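Local coordinates for protein pantothenate synthetase (PDB 3N8H) that probably joins pantoate to beta-alanine at the expense of ATP, through a pantoyl-adenylate intermediate, to make pantothenate, the vitamin B5 precursor of coenzyme A, at residues L113-I118 with D153-M158; I118-G121 with H127-G130; S196-I201 with F245-V250. All coordinates share one frame; numbering follows the deposited sequence.

How the contacts relate
From the N terminus the chain first runs through most of the parallel sheet; contact 1 then opens at 113-118, and contact 2 follows from its last residue, Ile118. Contact 2 closes at once, folding 118-121 onto the start of helix 127-142. Contact 1 is the longer closure, bringing 113-118 against the start of helix 154-166 and enclosing contact 2 within its span. The two touch directly: Gln155 of contact 1 also bonds Glu120 N and packs on Phe128 of contact 2. Both also reach the bound proline. Contact 3 opens only after contact 1 has closed, joining helix 196-210 to the antiparallel sheet of the C-terminal part, with its centre about 25 Å from that of contact 1.

Contact 1: residues L113-I118 with D153-M158; sequences LEIANI and DYQQVM. With PRO (proline), chain C; AMP (adenosine monophosphate), chain D.
Behind the wall of the nucleotide pocket, the start of helix 154-166 meets the short turn of helix 114-117, and Gln155 and Ile115 carry most of the contact. The amide nitrogen of Gln155 bridges two backbone carbonyls. Gln155 NE2 to Ile115 O is 2.7 Å, with the donor almost in line with the C=O bond (169°). The second bond, from Gln155 NE2 to Ile118 O, is 2.9 Å long and straighter at the hydrogen (164°), yet the donor stands well above that carbonyl plane. Both acceptors lie close to the plane of the Gln155 amide, as two N-H groups of one flat amide require. A chain extended beyond CG carries this amide out to the turn, while OE1 accepts a hydrogen bond from Glu120 N.

Below the amide the contact is greasy. Ile115 CD1 rests 3.8 Å from Gln155 CG, and Ile115 CG1 lies 3.8 Å from SE of Met158, a selenomethionine. With CG1 anti to the backbone N (chi1 -165°), the longer branch of Ile115 reaches both neighbours one helical turn apart.

The other side of the same helix start faces the ligands. Asp153, at the N-cap position, takes a very short hydrogen bond, 2.5 Å, from AMP O2' to OD2, and Gln156 OE1 comes within 3.1 Å of proline CG. Gln156 is predicted to bind pantoate. Three bonds on one amide therefore fix the rotation of Gln155 and tie the 114-120 turn to the helix whose first residues line the pocket.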
ATOM      1  N   LEU A 113      -0.369  -9.810 -10.361  1.00 39.31           N
ATOM      2  CA  LEU A 113       0.746 -10.498 -10.995  1.00 44.18           C
ATOM      3  C   LEU A 113       0.599 -12.007 -10.897  1.00 45.25           C
ATOM      4  O   LEU A 113      -0.168 -12.514 -10.087  1.00 40.20           O
ATOM      5  CB  LEU A 113       2.100 -10.057 -10.429  1.00 44.88           C
ATOM      6  CG  LEU A 113       2.389  -9.669  -8.963  1.00 45.68           C
ATOM      7  CD1 LEU A 113       1.347 -10.093  -7.931  1.00 32.31           C
ATOM      8  CD2 LEU A 113       3.783 -10.120  -8.549  1.00 27.96           C
ATOM      9  N   GLU A 114       1.358 -12.720 -11.723  1.00 47.75           N
ATOM     10  CA  GLU A 114       1.180 -14.164 -11.879  1.00 47.64           C
ATOM     11  C   GLU A 114       1.326 -14.981 -10.600  1.00 38.41           C
ATOM     12  O   GLU A 114       0.458 -15.794 -10.253  1.00 45.42           O
ATOM     13  CB  GLU A 114       2.119 -14.698 -12.956  1.00 57.18           C
ATOM     14  CG  GLU A 114       1.423 -14.882 -14.286  1.00 76.46           C
ATOM     15  CD  GLU A 114       0.330 -15.938 -14.218  1.00 85.61           C
ATOM     16  OE1 GLU A 114      -0.865 -15.561 -14.164  1.00 86.79           O
ATOM     17  OE2 GLU A 114       0.668 -17.144 -14.213  1.00 85.55           O
ATOM     18  N   ILE A 115       2.423 -14.763  -9.898  1.00 37.10           N
ATOM     19  CA  ILE A 115       2.680 -15.530  -8.684  1.00 43.48           C
ATOM     20  C   ILE A 115       1.527 -15.434  -7.685  1.00 40.36           C
ATOM     21  O   ILE A 115       1.352 -16.309  -6.853  1.00 45.14           O
ATOM     22  CB  ILE A 115       3.994 -15.107  -8.011  1.00 46.91           C
ATOM     23  CG1 ILE A 115       4.413 -16.151  -6.971  1.00 52.23           C
ATOM     24  CG2 ILE A 115       3.854 -13.723  -7.372  1.00 47.42           C
ATOM     25  CD1 ILE A 115       4.472 -17.567  -7.515  1.00 49.81           C
ATOM     26  N   ALA A 116       0.731 -14.379  -7.772  1.00 38.15           N
ATOM     27  CA  ALA A 116      -0.373 -14.203  -6.830  1.00 37.81           C
ATOM     28  C   ALA A 116      -1.636 -14.906  -7.286  1.00 35.87           C
ATOM     29  O   ALA A 116      -2.577 -15.049  -6.509  1.00 38.21           O
ATOM     30  CB  ALA A 116      -0.658 -12.736  -6.619  1.00 35.31           C
ATOM     31  N   ASN A 117      -1.647 -15.322  -8.557  1.00 36.65           N
ATOM     32  CA  ASN A 117      -2.834 -15.858  -9.200  1.00 32.29           C
ATOM     33  C   ASN A 117      -2.886 -17.376  -9.232  1.00 37.31           C
ATOM     34  O   ASN A 117      -3.875 -17.956  -9.690  1.00 41.19           O
ATOM     35  CB  ASN A 117      -2.921 -15.365 -10.646  1.00 36.86           C
ATOM     36  CG  ASN A 117      -3.294 -13.913 -10.745  1.00 44.20           C
ATOM     37  OD1 ASN A 117      -3.915 -13.353  -9.843  1.00 49.64           O
ATOM     38  ND2 ASN A 117      -2.926 -13.288 -11.854  1.00 48.05           N
ATOM     39  N   ILE A 118      -1.820 -18.013  -8.772  1.00 35.32           N
ATOM     40  CA  ILE A 118      -1.731 -19.473  -8.790  1.00 36.39           C
ATOM     41  C   ILE A 118      -1.608 -20.046  -7.385  1.00 38.02           C
ATOM     42  O   ILE A 118      -1.444 -19.296  -6.410  1.00 38.17           O
ATOM     43  CB  ILE A 118      -0.522 -19.936  -9.620  1.00 39.65           C
ATOM     44  CG1 ILE A 118       0.765 -19.285  -9.089  1.00 40.69           C
ATOM     45  CG2 ILE A 118      -0.747 -19.622 -11.142  1.00 37.70           C
ATOM     46  CD1 ILE A 118       2.068 -19.892  -9.619  1.00 42.19           C
ATOM     47  N   ASP A 153       6.129 -20.742   3.331  1.00 36.05           N
ATOM     48  CA  ASP A 153       5.148 -19.890   2.686  1.00 35.59           C
ATOM     49  C   ASP A 153       5.851 -19.182   1.523  1.00 32.53           C
ATOM     50  O   ASP A 153       6.184 -17.983   1.576  1.00 25.15           O
ATOM     51  CB  ASP A 153       4.583 -18.925   3.710  1.00 38.15           C
ATOM     52  CG  ASP A 153       3.914 -19.651   4.867  1.00 42.22           C
ATOM     53  OD1 ASP A 153       2.774 -20.126   4.665  1.00 42.57           O
ATOM     54  OD2 ASP A 153       4.528 -19.750   5.959  1.00 35.06           O
ATOM     55  N   TYR A 154       6.110 -19.964   0.480  1.00 32.39           N
ATOM     56  CA  TYR A 154       6.989 -19.534  -0.618  1.00 41.73           C
ATOM     57  C   TYR A 154       6.502 -18.310  -1.386  1.00 37.38           C
ATOM     58  O   TYR A 154       7.280 -17.371  -1.697  1.00 29.69           O
ATOM     59  CB  TYR A 154       7.179 -20.676  -1.617  1.00 37.26           C
ATOM     60  CG  TYR A 154       8.408 -20.504  -2.466  1.00 41.34           C
ATOM     61  CD1 TYR A 154       9.661 -20.865  -1.979  1.00 44.62           C
ATOM     62  CD2 TYR A 154       8.320 -19.976  -3.756  1.00 44.14           C
ATOM     63  CE1 TYR A 154      10.801 -20.717  -2.753  1.00 54.79           C
ATOM     64  CE2 TYR A 154       9.462 -19.818  -4.546  1.00 54.86           C
ATOM     65  CZ  TYR A 154      10.699 -20.193  -4.035  1.00 59.84           C
ATOM     66  OH  TYR A 154      11.840 -20.047  -4.794  1.00 60.71           O
ATOM     67  N   GLN A 155       5.228 -18.345  -1.748  1.00 31.13           N
ATOM     68  CA  GLN A 155       4.634 -17.227  -2.488  1.00 35.69           C
ATOM     69  C   GLN A 155       4.613 -15.949  -1.631  1.00 34.36           C
ATOM     70  O   GLN A 155       4.934 -14.849  -2.107  1.00 32.05           O
ATOM     71  CB  GLN A 155       3.241 -17.600  -2.929  1.00 30.37           C
ATOM     72  CG  GLN A 155       3.228 -18.578  -4.092  1.00 35.78           C
ATOM     73  CD  GLN A 155       1.826 -19.124  -4.335  1.00 40.37           C
ATOM     74  OE1 GLN A 155       1.343 -20.002  -3.601  1.00 35.38           O
ATOM     75  NE2 GLN A 155       1.155 -18.580  -5.347  1.00 37.66           N
ATOM     76  N   GLN A 156       4.247 -16.123  -0.363  1.00 30.64           N
ATOM     77  CA  GLN A 156       4.354 -15.059   0.638  1.00 25.46           C
ATOM     78  C   GLN A 156       5.737 -14.385   0.601  1.00 32.15           C
ATOM     79  O   GLN A 156       5.833 -13.158   0.573  1.00 33.17           O
ATOM     80  CB  GLN A 156       4.118 -15.636   2.042  1.00 24.49           C
ATOM     81  CG  GLN A 156       4.296 -14.596   3.135  1.00 34.53           C
ATOM     82  CD  GLN A 156       3.627 -14.985   4.411  1.00 38.40           C
ATOM     83  OE1 GLN A 156       2.419 -14.796   4.576  1.00 37.76           O
ATOM     84  NE2 GLN A 156       4.401 -15.550   5.326  1.00 28.35           N
ATOM     85  N   VAL A 157       6.809 -15.179   0.641  1.00 34.82           N
ATOM     86  CA  VAL A 157       8.161 -14.602   0.577  1.00 28.00           C
ATOM     87  C   VAL A 157       8.362 -13.732  -0.670  1.00 28.16           C
ATOM     88  O   VAL A 157       8.802 -12.576  -0.565  1.00 36.14           O
ATOM     89  CB  VAL A 157       9.250 -15.695   0.595  1.00 30.48           C
ATOM     90  CG1 VAL A 157      10.601 -15.093   0.235  1.00 29.55           C
ATOM     91  CG2 VAL A 157       9.326 -16.365   1.953  1.00 34.33           C
HETATM   92  N   MSE A 158       8.040 -14.288  -1.845  1.00 25.68           N
HETATM   93  CA  MSE A 158       8.209 -13.591  -3.126  1.00 26.11           C
HETATM   94  C   MSE A 158       7.403 -12.302  -3.148  1.00 29.88           C
HETATM   95  O   MSE A 158       7.887 -11.255  -3.566  1.00 31.36           O
HETATM   96  CB  MSE A 158       7.769 -14.490  -4.286  1.00 31.13           C
HETATM   97  CG  MSE A 158       8.545 -15.789  -4.406  1.00 38.82           C
HETATM   98 SE   MSE A 158       8.004 -16.838  -5.977  0.51 50.60          SE
HETATM   99  CE  MSE A 158       8.300 -15.519  -7.393  1.00 48.10           C
TER
HETATM  100  N   PRO C 271       0.155 -18.311   7.715  1.00 51.27           N
HETATM  101  CA  PRO C 271      -0.682 -17.221   7.220  1.00 45.52           C
HETATM  102  C   PRO C 271      -2.147 -17.655   7.172  1.00 41.94           C
HETATM  103  O   PRO C 271      -2.434 -18.842   7.372  1.00 37.97           O
HETATM  104  CB  PRO C 271      -0.141 -16.992   5.807  1.00 46.90           C
HETATM  105  CG  PRO C 271       1.299 -17.374   5.906  1.00 56.84           C
HETATM  106  CD  PRO C 271       1.362 -18.510   6.894  1.00 48.68           C
HETATM  107  P   AMP D 270       2.483 -17.876  10.623  1.00 34.80           P
HETATM  108  O1P AMP D 270       2.517 -17.570  12.117  1.00 34.28           O
HETATM  109  O2P AMP D 270       2.117 -19.276  10.237  1.00 33.22           O
HETATM  110  O3P AMP D 270       1.756 -16.849   9.833  1.00 44.16           O
HETATM  111  O5' AMP D 270       4.056 -17.864  10.228  1.00 28.96           O
HETATM  112  C5' AMP D 270       4.949 -16.836  10.658  1.00 31.25           C
HETATM  113  C4' AMP D 270       6.294 -17.005   9.997  1.00 32.67           C
HETATM  114  O4' AMP D 270       6.856 -18.298  10.392  1.00 29.73           O
HETATM  115  C3' AMP D 270       6.249 -16.994   8.459  1.00 28.33           C
HETATM  116  O3' AMP D 270       7.450 -16.397   7.943  1.00 29.21           O
HETATM  117  C2' AMP D 270       6.232 -18.482   8.130  1.00 24.27           C
HETATM  118  O2' AMP D 270       6.659 -18.836   6.825  1.00 35.35           O
HETATM  119  C1' AMP D 270       7.149 -19.038   9.217  1.00 24.13           C
HETATM  120  N9  AMP D 270       6.964 -20.479   9.425  1.00 32.74           N
HETATM  121  C8  AMP D 270       5.783 -21.105   9.633  1.00 29.70           C
HETATM  122  N7  AMP D 270       5.972 -22.450   9.747  1.00 31.01           N
HETATM  123  C5  AMP D 270       7.296 -22.692   9.579  1.00 24.77           C
HETATM  124  C6  AMP D 270       8.160 -23.892   9.579  1.00 25.02           C
HETATM  125  N6  AMP D 270       7.609 -25.103   9.764  1.00 25.62           N
HETATM  126  N1  AMP D 270       9.483 -23.746   9.384  1.00 28.68           N
HETATM  127  C2  AMP D 270      10.005 -22.514   9.172  1.00 30.06           C
HETATM  128  N3  AMP D 270       9.284 -21.373   9.165  1.00 35.69           N
HETATM  129  C4  AMP D 270       7.941 -21.394   9.365  1.00 28.48           C

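Contact 2: residues I118-G121 with H127-G130; sequences ILEG and HFSG. With PRO (proline), chain C.
Phe128 points its ring at the backbone of Gly121, its far atoms CE2 and CZ doing the touching: CE2 lies 3.3 Å from Gly121 N and 3.4 Å from Gly121 CA. The approach is oblique. One atom further round, Phe128 CZ sits 3.8 Å from Glu120 CB, and the ring thus spans two successive residues of the turn. CG of Phe128 is anti to its carbonyl carbon (chi1 -81°), which swings the ring off the start of helix 127-142 toward helix 120-123. Gly121, having no side chain, lets the ring come right up to the main chain.

In the fold, this is the connection from helix 120-123 into the long helix 127-142, within the nucleotide-binding alpha/beta part of the chain. Phe128 fills the angle between the two helices, packed also on Gln155 and Leu159 of helix 154-166.

Glu120 offers Phe128 only the base of its side chain. Its chain bends at chi2 (63°), and the carboxylate turns to the C-terminal sheet, where OE2 forms a salt bridge with Arg251 and OE1 is hydrogen-bonded to Tyr233 OH. His127, one residue before Phe128, serves the ligand pocket instead. Proline CB lies at the edge of its imidazole, near the ring plane, 3.5 Å from CE1, while ND1 is hydrogen-bonded to Gln63 O, from a residue predicted to bind pantoate and beta-alanine.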
ATOM      1  N   ILE A 118      -1.820 -18.013  -8.772  1.00 35.32           N
ATOM      2  CA  ILE A 118      -1.731 -19.473  -8.790  1.00 36.39           C
ATOM      3  C   ILE A 118      -1.608 -20.046  -7.385  1.00 38.02           C
ATOM      4  O   ILE A 118      -1.444 -19.296  -6.410  1.00 38.17           O
ATOM      5  CB  ILE A 118      -0.522 -19.936  -9.620  1.00 39.65           C
ATOM      6  CG1 ILE A 118       0.765 -19.285  -9.089  1.00 40.69           C
ATOM      7  CG2 ILE A 118      -0.747 -19.622 -11.142  1.00 37.70           C
ATOM      8  CD1 ILE A 118       2.068 -19.892  -9.619  1.00 42.19           C
ATOM      9  N   LEU A 119      -1.699 -21.378  -7.293  1.00 36.61           N
ATOM     10  CA  LEU A 119      -1.466 -22.084  -6.047  1.00 34.59           C
ATOM     11  C   LEU A 119      -2.231 -21.435  -4.906  1.00 31.83           C
ATOM     12  O   LEU A 119      -3.456 -21.328  -4.953  1.00 34.46           O
ATOM     13  CB  LEU A 119       0.041 -22.121  -5.754  1.00 35.30           C
ATOM     14  CG  LEU A 119       0.839 -22.819  -6.871  1.00 43.28           C
ATOM     15  CD1 LEU A 119       2.362 -22.590  -6.770  1.00 47.46           C
ATOM     16  CD2 LEU A 119       0.508 -24.310  -6.906  1.00 36.75           C
ATOM     17  N   GLU A 120      -1.514 -20.981  -3.882  1.00 28.91           N
ATOM     18  CA  GLU A 120      -2.188 -20.437  -2.716  1.00 34.72           C
ATOM     19  C   GLU A 120      -3.111 -19.233  -3.053  1.00 43.23           C
ATOM     20  O   GLU A 120      -4.241 -19.096  -2.536  1.00 30.77           O
ATOM     21  CB  GLU A 120      -1.139 -20.096  -1.685  1.00 35.71           C
ATOM     22  CG  GLU A 120      -1.583 -20.229  -0.267  1.00 56.89           C
ATOM     23  CD  GLU A 120      -1.983 -21.637   0.171  1.00 39.57           C
ATOM     24  OE1 GLU A 120      -1.946 -22.645  -0.591  1.00 33.68           O
ATOM     25  OE2 GLU A 120      -2.349 -21.702   1.340  1.00 39.22           O
ATOM     26  N   GLY A 121      -2.665 -18.386  -3.967  1.00 41.96           N
ATOM     27  CA  GLY A 121      -3.467 -17.238  -4.355  1.00 44.94           C
ATOM     28  C   GLY A 121      -4.819 -17.608  -4.953  1.00 45.58           C
ATOM     29  O   GLY A 121      -5.826 -16.923  -4.746  1.00 40.02           O
ATOM     30  N   HIS A 127      -6.724 -13.787   0.195  1.00 28.97           N
ATOM     31  CA  HIS A 127      -5.715 -13.996   1.243  1.00 31.92           C
ATOM     32  C   HIS A 127      -4.471 -13.094   1.049  1.00 36.73           C
ATOM     33  O   HIS A 127      -4.010 -12.472   1.994  1.00 33.59           O
ATOM     34  CB  HIS A 127      -5.279 -15.462   1.296  1.00 32.44           C
ATOM     35  CG  HIS A 127      -4.048 -15.695   2.118  1.00 33.14           C
ATOM     36  ND1 HIS A 127      -4.038 -15.589   3.495  1.00 32.86           N
ATOM     37  CD2 HIS A 127      -2.778 -16.020   1.758  1.00 34.12           C
ATOM     38  CE1 HIS A 127      -2.820 -15.839   3.948  1.00 36.29           C
ATOM     39  NE2 HIS A 127      -2.033 -16.095   2.916  1.00 31.12           N
ATOM     40  N   PHE A 128      -3.934 -13.028  -0.170  1.00 25.80           N
ATOM     41  CA  PHE A 128      -2.649 -12.338  -0.387  1.00 32.07           C
ATOM     42  C   PHE A 128      -2.808 -10.832  -0.222  1.00 34.27           C
ATOM     43  O   PHE A 128      -1.868 -10.137   0.198  1.00 39.08           O
ATOM     44  CB  PHE A 128      -2.037 -12.688  -1.772  1.00 32.73           C
ATOM     45  CG  PHE A 128      -1.305 -14.026  -1.813  1.00 35.27           C
ATOM     46  CD1 PHE A 128      -0.669 -14.526  -0.681  1.00 31.84           C
ATOM     47  CD2 PHE A 128      -1.231 -14.761  -2.993  1.00 36.99           C
ATOM     48  CE1 PHE A 128       0.018 -15.741  -0.705  1.00 33.50           C
ATOM     49  CE2 PHE A 128      -0.545 -15.972  -3.029  1.00 43.27           C
ATOM     50  CZ  PHE A 128       0.076 -16.463  -1.877  1.00 37.63           C
ATOM     51  N   SER A 129      -4.003 -10.326  -0.537  1.00 33.69           N
ATOM     52  CA  SER A 129      -4.287  -8.907  -0.352  1.00 29.10           C
ATOM     53  C   SER A 129      -4.252  -8.589   1.145  1.00 32.50           C
ATOM     54  O   SER A 129      -3.633  -7.614   1.562  1.00 31.08           O
ATOM     55  CB  SER A 129      -5.629  -8.521  -0.981  1.00 37.51           C
ATOM     56  OG  SER A 129      -5.996  -7.188  -0.663  1.00 36.98           O
ATOM     57  N   GLY A 130      -4.894  -9.427   1.954  1.00 29.91           N
ATOM     58  CA  GLY A 130      -4.888  -9.236   3.397  1.00 34.38           C
ATOM     59  C   GLY A 130      -3.498  -9.249   4.010  1.00 31.82           C
ATOM     60  O   GLY A 130      -3.173  -8.416   4.864  1.00 32.90           O
TER
HETATM   61  N   PRO C 271       0.155 -18.311   7.715  1.00 51.27           N
HETATM   62  CA  PRO C 271      -0.682 -17.221   7.220  1.00 45.52           C
HETATM   63  C   PRO C 271      -2.147 -17.655   7.172  1.00 41.94           C
HETATM   64  O   PRO C 271      -2.434 -18.842   7.372  1.00 37.97           O
HETATM   65  CB  PRO C 271      -0.141 -16.992   5.807  1.00 46.90           C
HETATM   66  CG  PRO C 271       1.299 -17.374   5.906  1.00 56.84           C
HETATM   67  CD  PRO C 271       1.362 -18.510   6.894  1.00 48.68           C

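Contact 3: residues S196-I201 with F245-V250; sequences STDIEI and FYIGKV
A helix laid against the end of a beta-hairpin makes this contact: the first turns of helix 196-210 pack on Ile247, the last residue of strand 240-247. Both branches of Ile247 are used. Ile247 CD1 reaches the helix backbone, 3.8 Å from Asp198 O, and a neighbouring side chain, 3.9 Å from Ile201 CG2. The other methyl, Ile247 CG2, lies 3.9 Å from Asp198 CB and at a similar distance from the carboxylate carbon and OD1. Ile247 CG2 also meets Ile201 CD1 at 4.0 Å, so it fits between two residues three apart on the helix. The Ile247 side chain runs past those of Asp198 and Ile201 in the reverse sense, and its extended chi2 (175°) stretches CD1 out to the helix.

The strand belongs to the three-stranded antiparallel sheet 230-237, 240-247, 250-257 of the C-terminal part. At Ile247 it enters a type II' turn that ends at Val250, with backbone hydrogen bonds in both directions between these two: Ile247 N to Val250 O is 2.9 Å and Val250 N to Ile247 O is 3.0 Å. Gly248 takes the first corner with a positive phi (56°). The helix therefore covers the sheet right where the hairpin reverses.

Asp198 makes apolar contact at its base and polar contact at its end. Its CB and CG lean on the Ile247 methyl, while OD2 accepts a hydrogen bond from Thr195 N, just before the helix. Further along, Ala202 and Ile205 of the same helix continue the apolar cover of Ile247, and Ile205 also meets Phe245.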
ATOM      1  N   SER A 196      -5.508 -36.888  17.139  1.00 49.48           N
ATOM      2  CA  SER A 196      -4.522 -37.961  17.114  1.00 50.60           C
ATOM      3  C   SER A 196      -4.564 -38.770  15.814  1.00 45.04           C
ATOM      4  O   SER A 196      -3.513 -39.092  15.243  1.00 44.74           O
ATOM      5  CB  SER A 196      -4.716 -38.883  18.316  1.00 57.27           C
ATOM      6  OG  SER A 196      -6.089 -39.210  18.471  1.00 70.34           O
ATOM      7  N   THR A 197      -5.764 -39.110  15.352  1.00 46.11           N
ATOM      8  CA  THR A 197      -5.893 -39.850  14.099  1.00 42.37           C
ATOM      9  C   THR A 197      -5.537 -38.977  12.891  1.00 38.70           C
ATOM     10  O   THR A 197      -4.974 -39.479  11.925  1.00 39.12           O
ATOM     11  CB  THR A 197      -7.297 -40.496  13.911  1.00 57.43           C
ATOM     12  OG1 THR A 197      -8.315 -39.495  13.964  1.00 53.29           O
ATOM     13  CG2 THR A 197      -7.561 -41.540  14.987  1.00 54.47           C
ATOM     14  N   ASP A 198      -5.856 -37.681  12.959  1.00 37.93           N
ATOM     15  CA  ASP A 198      -5.422 -36.711  11.947  1.00 38.07           C
ATOM     16  C   ASP A 198      -3.894 -36.706  11.823  1.00 42.38           C
ATOM     17  O   ASP A 198      -3.353 -36.677  10.722  1.00 38.64           O
ATOM     18  CB  ASP A 198      -5.871 -35.291  12.296  1.00 41.34           C
ATOM     19  CG  ASP A 198      -7.376 -35.115  12.243  1.00 54.84           C
ATOM     20  OD1 ASP A 198      -8.070 -36.068  11.840  1.00 51.02           O
ATOM     21  OD2 ASP A 198      -7.863 -34.016  12.607  1.00 56.55           O
ATOM     22  N   ILE A 199      -3.219 -36.678  12.970  1.00 41.69           N
ATOM     23  CA  ILE A 199      -1.763 -36.727  13.028  1.00 37.76           C
ATOM     24  C   ILE A 199      -1.220 -37.928  12.264  1.00 37.75           C
ATOM     25  O   ILE A 199      -0.182 -37.837  11.614  1.00 42.46           O
ATOM     26  CB  ILE A 199      -1.264 -36.812  14.500  1.00 52.70           C
ATOM     27  CG1 ILE A 199      -1.566 -35.510  15.245  1.00 61.43           C
ATOM     28  CG2 ILE A 199       0.222 -37.104  14.543  1.00 52.79           C
ATOM     29  CD1 ILE A 199      -0.883 -34.296  14.646  1.00 67.07           C
ATOM     30  N   GLU A 200      -1.911 -39.062  12.350  1.00 38.44           N
ATOM     31  CA  GLU A 200      -1.406 -40.285  11.734  1.00 39.86           C
ATOM     32  C   GLU A 200      -1.642 -40.261  10.216  1.00 41.68           C
ATOM     33  O   GLU A 200      -0.854 -40.794   9.428  1.00 45.55           O
ATOM     34  CB  GLU A 200      -2.033 -41.532  12.371  1.00 61.56           C
ATOM     35  CG  GLU A 200      -3.533 -41.692  12.113  1.00 83.28           C
ATOM     36  CD  GLU A 200      -3.994 -43.146  12.110  1.00102.91           C
ATOM     37  OE1 GLU A 200      -5.083 -43.425  12.661  1.00104.93           O
ATOM     38  OE2 GLU A 200      -3.271 -44.008  11.554  1.00111.01           O
ATOM     39  N   ILE A 201      -2.729 -39.631   9.809  1.00 35.08           N
ATOM     40  CA  ILE A 201      -2.957 -39.395   8.393  1.00 35.89           C
ATOM     41  C   ILE A 201      -1.869 -38.461   7.867  1.00 41.97           C
ATOM     42  O   ILE A 201      -1.278 -38.710   6.826  1.00 40.40           O
ATOM     43  CB  ILE A 201      -4.318 -38.775   8.176  1.00 32.45           C
ATOM     44  CG1 ILE A 201      -5.397 -39.784   8.609  1.00 42.16           C
ATOM     45  CG2 ILE A 201      -4.486 -38.346   6.714  1.00 36.40           C
ATOM     46  CD1 ILE A 201      -6.789 -39.173   8.626  1.00 45.08           C
ATOM     47  N   PHE A 245      -3.395 -29.403   1.316  1.00 33.38           N
ATOM     48  CA  PHE A 245      -4.413 -30.439   1.528  1.00 32.70           C
ATOM     49  C   PHE A 245      -5.150 -30.171   2.824  1.00 33.30           C
ATOM     50  O   PHE A 245      -4.649 -29.442   3.685  1.00 34.47           O
ATOM     51  CB  PHE A 245      -3.765 -31.821   1.592  1.00 36.92           C
ATOM     52  CG  PHE A 245      -2.704 -31.938   2.646  1.00 40.94           C
ATOM     53  CD1 PHE A 245      -3.025 -32.368   3.926  1.00 43.15           C
ATOM     54  CD2 PHE A 245      -1.381 -31.601   2.360  1.00 36.28           C
ATOM     55  CE1 PHE A 245      -2.053 -32.471   4.911  1.00 46.05           C
ATOM     56  CE2 PHE A 245      -0.392 -31.698   3.344  1.00 42.00           C
ATOM     57  CZ  PHE A 245      -0.729 -32.133   4.622  1.00 43.60           C
ATOM     58  N   TYR A 246      -6.339 -30.760   2.955  1.00 37.50           N
ATOM     59  CA  TYR A 246      -7.101 -30.698   4.186  1.00 31.16           C
ATOM     60  C   TYR A 246      -7.006 -32.056   4.872  1.00 35.21           C
ATOM     61  O   TYR A 246      -7.008 -33.088   4.209  1.00 32.08           O
ATOM     62  CB  TYR A 246      -8.585 -30.408   3.908  1.00 33.90           C
ATOM     63  CG  TYR A 246      -8.964 -28.947   3.805  1.00 31.82           C
ATOM     64  CD1 TYR A 246      -9.260 -28.205   4.942  1.00 34.16           C
ATOM     65  CD2 TYR A 246      -9.035 -28.309   2.567  1.00 33.16           C
ATOM     66  CE1 TYR A 246      -9.617 -26.868   4.847  1.00 37.57           C
ATOM     67  CE2 TYR A 246      -9.378 -26.968   2.461  1.00 32.16           C
ATOM     68  CZ  TYR A 246      -9.669 -26.257   3.601  1.00 42.58           C
ATOM     69  OH  TYR A 246     -10.013 -24.925   3.502  1.00 47.87           O
ATOM     70  N   ILE A 247      -6.908 -32.054   6.205  1.00 30.94           N
ATOM     71  CA  ILE A 247      -7.248 -33.245   6.976  1.00 30.89           C
ATOM     72  C   ILE A 247      -8.358 -32.787   7.911  1.00 38.32           C
ATOM     73  O   ILE A 247      -8.154 -31.876   8.738  1.00 37.98           O
ATOM     74  CB  ILE A 247      -6.054 -33.860   7.766  1.00 42.53           C
ATOM     75  CG1 ILE A 247      -4.871 -34.119   6.834  1.00 43.46           C
ATOM     76  CG2 ILE A 247      -6.477 -35.176   8.449  1.00 37.34           C
ATOM     77  CD1 ILE A 247      -3.633 -34.593   7.550  1.00 41.65           C
ATOM     78  N   GLY A 248      -9.541 -33.372   7.757  1.00 40.76           N
ATOM     79  CA  GLY A 248     -10.723 -32.803   8.386  1.00 38.67           C
ATOM     80  C   GLY A 248     -10.881 -31.352   7.948  1.00 38.56           C
ATOM     81  O   GLY A 248     -10.938 -31.057   6.745  1.00 35.54           O
ATOM     82  N   LYS A 249     -10.946 -30.440   8.919  1.00 30.01           N
ATOM     83  CA  LYS A 249     -11.123 -29.011   8.629  1.00 35.70           C
ATOM     84  C   LYS A 249      -9.815 -28.240   8.659  1.00 34.87           C
ATOM     85  O   LYS A 249      -9.808 -27.002   8.581  1.00 38.79           O
ATOM     86  CB  LYS A 249     -12.089 -28.360   9.623  1.00 54.69           C
ATOM     87  CG  LYS A 249     -13.562 -28.542   9.297  1.00 67.72           C
ATOM     88  CD  LYS A 249     -14.154 -29.745   9.999  1.00 79.32           C
ATOM     89  CE  LYS A 249     -15.651 -29.852   9.707  1.00 90.05           C
ATOM     90  NZ  LYS A 249     -16.328 -30.927  10.499  1.00 95.20           N
ATOM     91  N   VAL A 250      -8.707 -28.968   8.764  1.00 40.54           N
ATOM     92  CA  VAL A 250      -7.403 -28.336   8.935  1.00 41.88           C
ATOM     93  C   VAL A 250      -6.695 -28.268   7.599  1.00 37.38           C
ATOM     94  O   VAL A 250      -6.444 -29.297   6.979  1.00 36.16           O
ATOM     95  CB  VAL A 250      -6.512 -29.095   9.985  1.00 40.24           C
ATOM     96  CG1 VAL A 250      -5.127 -28.420  10.129  1.00 33.10           C
ATOM     97  CG2 VAL A 250      -7.215 -29.159  11.315  1.00 39.56           C
TER